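Local coordinates for PcyX_EBK42635 (Marine metagenome, PDB 5OWG), which probably catalyses the ferredoxin-dependent four-electron reduction of biliverdin to phycoerythrobilin, as expected of a phage-type bilin reductase, at residues P82-G87 with D191-Q196; K115-T120 with R181-E186. All blocks are in the same frame, centred on the assembly; numbering follows the deposited sequence.

Overall arrangement
Contacts 1 and 2 lie next to each other on the same side of the chain, their centres about 10 Å apart. Both are partly buried, but contact 2 is more superficial, with Pro118 and Glu186 exposed. Along the chain contact 2 is nested inside the loop that contact 1 closes. In contact 1 helix 189-204 packs on the loop joining antiparallel strands 73-82 and 90-96, through methyl groups and one buried amide. Contact 2 joins the start of helix 118-121 to the loop leading into helix 189-204, and is more polar: two stacked histidines beside a glutamate that bonds His183 and lies very close to His117. Loop 82-87 bridges the two: Thr85 OG1 receives a weak hydrogen bond from Gly185 N, and Gly87 O lies against His117 CD2.

Contact 1 (P82-G87 with D191-Q196); sequences PMLTNG and DVIKAQ
Val192 presses its isopropyl group into the bend of loop 82-87, where two backbone carbonyls meet it. Its CB lies 3.1 Å from Leu84 O, while CG1 is 3.0 Å from Asn86 O, a tight fit that suits a compact beta-branched residue. One helical turn later, Gln196 NE2 donates to Pro82 O over 3.0 Å. The bond is straight at 179° and lies in the plane of the Gln196 amide, yet the nitrogen arrives from above the carbonyl plane, 43° out of it. The same nitrogen rests on the proline ring, 3.4 Å from Pro82 CD. On the flank, Leu84 CD2 leans on Ile193 CG1 at 4.0 Å, the two chains crossing at a slant.

Gln196 spans the gap because its chain runs extended beyond CG (chi2 -173°). Its other amide atom, OE1, accepts from Arg58 NE on strand 57-67, which fixes which way the amide is turned. The loop is shaped by a type I turn from Met83 to Asn86, closed by Asn86 N to Met83 O at 3.0 Å, and Asn86 OD1 accepts from Gly88 N. Helix 189-204 is thus fitted to the connection between two neighbouring strands of the antiparallel sheet. With both ends of its buried amide bonded, Gln196 links helix, loop and strand 57-67 through polar groups, while Val192 packs its methyl groups against the loop carbonyls and Leu84 with Ile193 adds the apolar contact.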
loop_
_atom_site.group_PDB
_atom_site.type_symbol
_atom_site.label_atom_id
_atom_site.label_comp_id
_atom_site.label_asym_id
_atom_site.label_seq_id
_atom_site.Cartn_x
_atom_site.Cartn_y
_atom_site.Cartn_z
ATOM N N PRO A 82 6.656 8.400 -1.274
ATOM C CA PRO A 82 7.474 9.397 -0.571
ATOM C C PRO A 82 7.011 10.816 -0.876
ATOM O O PRO A 82 6.155 11.057 -1.728
ATOM C CB PRO A 82 8.886 9.141 -1.103
ATOM C CG PRO A 82 8.678 8.506 -2.433
ATOM C CD PRO A 82 7.433 7.681 -2.300
ATOM N N MET A 83 7.600 11.770 -0.156
ATOM C CA MET A 83 7.251 13.173 -0.328
ATOM C C MET A 83 7.816 13.701 -1.649
ATOM O O MET A 83 8.645 13.064 -2.308
ATOM C CB MET A 83 7.758 13.993 0.863
ATOM C CG MET A 83 7.132 15.379 1.022
ATOM S SD MET A 83 5.330 15.353 1.101
ATOM C CE MET A 83 5.075 14.443 2.620
ATOM N N LEU A 84 7.358 14.897 -2.028
ATOM C CA LEU A 84 7.468 15.384 -3.398
ATOM C C LEU A 84 8.843 15.930 -3.778
ATOM O O LEU A 84 9.067 16.177 -4.968
ATOM C CB LEU A 84 6.406 16.462 -3.638
ATOM C CG LEU A 84 4.957 15.994 -3.448
ATOM C CD1 LEU A 84 3.990 17.155 -3.606
ATOM C CD2 LEU A 84 4.597 14.872 -4.418
ATOM N N THR A 85 9.764 16.143 -2.836
ATOM C CA THR A 85 11.153 16.407 -3.204
ATOM C C THR A 85 12.003 15.144 -3.182
ATOM O O THR A 85 13.191 15.203 -3.517
ATOM C CB THR A 85 11.792 17.458 -2.284
ATOM O OG1 THR A 85 11.803 16.989 -0.930
ATOM C CG2 THR A 85 11.051 18.786 -2.364
ATOM N N ASN A 86 11.425 14.013 -2.796
ATOM C CA ASN A 86 12.124 12.740 -2.781
ATOM C C ASN A 86 11.928 12.025 -4.111
ATOM O O ASN A 86 10.868 12.113 -4.737
ATOM C CB ASN A 86 11.614 11.869 -1.633
ATOM C CG ASN A 86 12.439 10.614 -1.434
ATOM O OD1 ASN A 86 13.044 10.094 -2.372
ATOM N ND2 ASN A 86 12.463 10.117 -0.203
ATOM N N GLY A 87 12.969 11.315 -4.539
ATOM C CA GLY A 87 12.927 10.580 -5.787
ATOM C C GLY A 87 12.982 9.083 -5.570
ATOM O O GLY A 87 13.306 8.326 -6.490
ATOM N N ASP A 191 9.140 16.820 -11.396
ATOM C CA ASP A 191 9.495 15.490 -11.882
ATOM C C ASP A 191 9.036 14.396 -10.926
ATOM O O ASP A 191 8.678 13.300 -11.370
ATOM C CB ASP A 191 11.003 15.400 -12.109
ATOM C CG ASP A 191 11.476 16.299 -13.233
ATOM O OD1 ASP A 191 10.659 17.100 -13.738
ATOM O OD2 ASP A 191 12.660 16.205 -13.618
ATOM N N VAL A 192 9.042 14.665 -9.618
ATOM C CA VAL A 192 8.583 13.663 -8.660
ATOM C C VAL A 192 7.086 13.427 -8.816
ATOM O O VAL A 192 6.617 12.284 -8.783
ATOM C CB VAL A 192 8.947 14.091 -7.226
ATOM C CG1 VAL A 192 8.399 13.095 -6.211
ATOM C CG2 VAL A 192 10.456 14.210 -7.079
ATOM N N ILE A 193 6.311 14.501 -8.980
ATOM C CA ILE A 193 4.879 14.356 -9.240
ATOM C C ILE A 193 4.656 13.500 -10.479
ATOM O O ILE A 193 3.907 12.515 -10.452
ATOM C CB ILE A 193 4.219 15.741 -9.384
ATOM C CG1 ILE A 193 4.245 16.476 -8.040
ATOM C CG2 ILE A 193 2.785 15.609 -9.915
ATOM C CD1 ILE A 193 3.714 17.899 -8.086
ATOM N N LYS A 194 5.302 13.868 -11.587
ATOM C CA LYS A 194 5.174 13.114 -12.828
ATOM C C LYS A 194 5.461 11.632 -12.608
ATOM O O LYS A 194 4.709 10.765 -13.065
ATOM C CB LYS A 194 6.123 13.696 -13.877
ATOM C CG LYS A 194 5.982 13.098 -15.268
ATOM C CD LYS A 194 7.077 13.596 -16.206
ATOM C CE LYS A 194 7.136 15.118 -16.266
ATOM N NZ LYS A 194 5.803 15.730 -16.524
ATOM N N ALA A 195 6.552 11.325 -11.904
ATOM C CA ALA A 195 6.964 9.935 -11.743
ATOM C C ALA A 195 5.942 9.144 -10.933
ATOM O O ALA A 195 5.571 8.025 -11.305
ATOM C CB ALA A 195 8.342 9.872 -11.084
ATOM N N GLN A 196 5.473 9.711 -9.821
ATOM C CA GLN A 196 4.539 8.983 -8.966
ATOM C C GLN A 196 3.185 8.812 -9.644
ATOM O O GLN A 196 2.553 7.755 -9.519
ATOM C CB GLN A 196 4.390 9.701 -7.624
ATOM C CG GLN A 196 5.648 9.655 -6.772
ATOM C CD GLN A 196 5.436 10.214 -5.380
ATOM O OE1 GLN A 196 4.390 10.791 -5.080
ATOM N NE2 GLN A 196 6.431 10.043 -4.517
#

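Contact 2 (K115-T120 with R181-E186)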
loop_
_atom_site.group_PDB
_atom_site.type_symbol
_atom_site.label_atom_id
_atom_site.label_comp_id
_atom_site.label_asym_id
_atom_site.label_seq_id
_atom_site.Cartn_x
_atom_site.Cartn_y
_atom_site.Cartn_z
ATOM N N LYS A 115 14.466 4.589 -13.755
ATOM C CA LYS A 115 15.655 5.246 -13.225
ATOM C C LYS A 115 16.321 4.391 -12.153
ATOM O O LYS A 115 15.751 3.400 -11.694
ATOM C CB LYS A 115 15.297 6.619 -12.653
ATOM C CG LYS A 115 14.979 7.668 -13.706
ATOM C CD LYS A 115 14.502 8.963 -13.060
ATOM C CE LYS A 115 15.235 10.186 -13.593
ATOM N NZ LYS A 115 15.472 11.193 -12.524
ATOM N N ASP A 116 17.529 4.780 -11.759
ATOM C CA ASP A 116 18.291 4.069 -10.743
ATOM C C ASP A 116 18.167 4.787 -9.407
ATOM O O ASP A 116 18.116 6.020 -9.354
ATOM C CB ASP A 116 19.767 3.956 -11.138
ATOM C CG ASP A 116 20.106 2.615 -11.765
ATOM O OD1 ASP A 116 19.491 1.598 -11.381
ATOM O OD2 ASP A 116 20.995 2.579 -12.639
ATOM N N HIS A 117 18.115 4.007 -8.325
ATOM C CA HIS A 117 17.996 4.566 -6.992
ATOM C C HIS A 117 18.610 3.598 -5.993
ATOM O O HIS A 117 18.380 2.384 -6.100
ATOM C CB HIS A 117 16.534 4.835 -6.626
ATOM C CG HIS A 117 16.361 5.919 -5.611
ATOM N ND1 HIS A 117 16.472 5.698 -4.255
ATOM C CD2 HIS A 117 16.091 7.237 -5.757
ATOM C CE1 HIS A 117 16.275 6.833 -3.609
ATOM N NE2 HIS A 117 16.043 7.783 -4.497
ATOM N N PRO A 118 19.389 4.087 -5.020
ATOM C CA PRO A 118 20.020 3.158 -4.066
ATOM C C PRO A 118 19.031 2.308 -3.286
ATOM O O PRO A 118 19.301 1.125 -3.045
ATOM C CB PRO A 118 20.815 4.095 -3.142
ATOM C CG PRO A 118 21.054 5.316 -3.948
ATOM C CD PRO A 118 19.856 5.472 -4.831
ATOM N N LEU A 119 17.890 2.873 -2.876
ATOM C CA LEU A 119 16.980 2.135 -2.006
ATOM C C LEU A 119 16.372 0.927 -2.711
ATOM O O LEU A 119 16.005 -0.050 -2.051
ATOM C CB LEU A 119 15.877 3.060 -1.488
ATOM C CG LEU A 119 14.875 2.437 -0.509
ATOM C CD1 LEU A 119 15.583 1.771 0.662
ATOM C CD2 LEU A 119 13.904 3.491 -0.003
ATOM N N THR A 120 16.251 0.973 -4.040
ATOM C CA THR A 120 15.800 -0.198 -4.786
ATOM C C THR A 120 16.869 -1.283 -4.788
ATOM O O THR A 120 16.611 -2.429 -4.400
ATOM C CB THR A 120 15.442 0.192 -6.222
ATOM O OG1 THR A 120 14.484 1.257 -6.216
ATOM C CG2 THR A 120 14.863 -1.007 -6.972
ATOM N N ARG A 181 14.125 8.342 4.297
ATOM C CA ARG A 181 14.439 9.653 4.858
ATOM C C ARG A 181 15.693 10.241 4.223
ATOM O O ARG A 181 15.791 11.459 4.036
ATOM C CB ARG A 181 14.611 9.541 6.374
ATOM C CG ARG A 181 13.362 9.084 7.112
ATOM C CD ARG A 181 13.697 8.217 8.318
ATOM N NE ARG A 181 14.431 8.944 9.350
ATOM C CZ ARG A 181 15.058 8.364 10.370
ATOM N NH1 ARG A 181 15.056 7.043 10.494
ATOM N NH2 ARG A 181 15.698 9.104 11.265
ATOM N N ASN A 182 16.659 9.389 3.873
ATOM C CA ASN A 182 17.955 9.843 3.377
ATOM C C ASN A 182 17.895 10.431 1.975
ATOM O O ASN A 182 18.950 10.769 1.425
ATOM C CB ASN A 182 18.952 8.684 3.380
ATOM C CG ASN A 182 19.279 8.200 4.774
ATOM O OD1 ASN A 182 19.535 8.995 5.677
ATOM N ND2 ASN A 182 19.272 6.884 4.958
ATOM N N HIS A 183 16.709 10.558 1.380
ATOM C CA HIS A 183 16.574 10.997 -0.005
ATOM C C HIS A 183 15.674 12.220 -0.135
ATOM O O HIS A 183 15.177 12.512 -1.227
ATOM C CB HIS A 183 16.053 9.840 -0.853
ATOM C CG HIS A 183 16.998 8.681 -0.917
ATOM N ND1 HIS A 183 18.086 8.653 -1.764
ATOM C CD2 HIS A 183 17.033 7.520 -0.223
ATOM C CE1 HIS A 183 18.744 7.520 -1.595
ATOM N NE2 HIS A 183 18.126 6.814 -0.665
ATOM N N GLU A 184 15.459 12.940 0.962
ATOM C CA GLU A 184 14.689 14.174 0.927
ATOM C C GLU A 184 15.501 15.287 0.273
ATOM O O GLU A 184 16.633 15.566 0.681
ATOM C CB GLU A 184 14.296 14.570 2.349
ATOM C CG GLU A 184 13.386 15.778 2.452
ATOM C CD GLU A 184 13.234 16.258 3.882
ATOM O OE1 GLU A 184 14.222 16.779 4.443
ATOM O OE2 GLU A 184 12.133 16.102 4.450
ATOM N N GLY A 185 14.921 15.923 -0.747
ATOM C CA GLY A 185 15.553 17.040 -1.417
ATOM C C GLY A 185 16.371 16.686 -2.640
ATOM O O GLY A 185 16.853 17.596 -3.326
ATOM N N GLU A 186 16.545 15.402 -2.939
ATOM C CA GLU A 186 17.369 14.967 -4.060
ATOM C C GLU A 186 16.657 15.061 -5.404
ATOM O O GLU A 186 17.205 14.582 -6.402
ATOM C CB GLU A 186 17.827 13.525 -3.837
ATOM C CG GLU A 186 16.742 12.493 -4.082
ATOM C CD GLU A 186 17.203 11.091 -3.759
ATOM O OE1 GLU A 186 18.287 10.945 -3.153
ATOM O OE2 GLU A 186 16.485 10.131 -4.109
#
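His117, at the start of helix 118-121, meets His183 and Glu186 of the loop between helices 161-179 and 189-204 in an aromatic and polar contact, partly buried near the edge of the fold. At its middle the edge of His117 meets the face of His183: CE1 of His117 stands 3.1 Å above the His183 ring plane, over its centre, and the two planes are inclined at 53°. This is a tilted edge-to-face pair with centroids 4.2 Å apart. Pro118 CG touches the rim of the same ring, 4.0 Å from His183 CE1.

Glu186 reaches both imidazoles. Its OE1 accepts from His183 ND1 at 2.7 Å, on the syn side of the carboxylate and in the plane of the ring. OE2 faces His117 NE2 near the plane of that ring, but the bond is bent to 145° and its modelled length of 2.4 Å is doubtfully short. With CG set between the backbone N and the carbonyl carbon (chi1 76°) and the chain extended beyond it, Glu186 carries its carboxylate to the two rings. The type II turn from His183 to Glu186 brings it back alongside His183, and Gly185 takes the third position with positive phi, a backbone shape glycine adopts readily.

His117 is also the N-cap of the helix, its ND1 accepting a weak bond from Leu119 N at 3.4 Å. Leu119 in turn packs on Tyr176 and Lys179 of helix 161-179. If the short contact is a real bond, both ring nitrogens of His117 have a partner; more securely, the Glu186 carboxylate probably holds the His183 ring in its rotation, its face turned to the edge of His117.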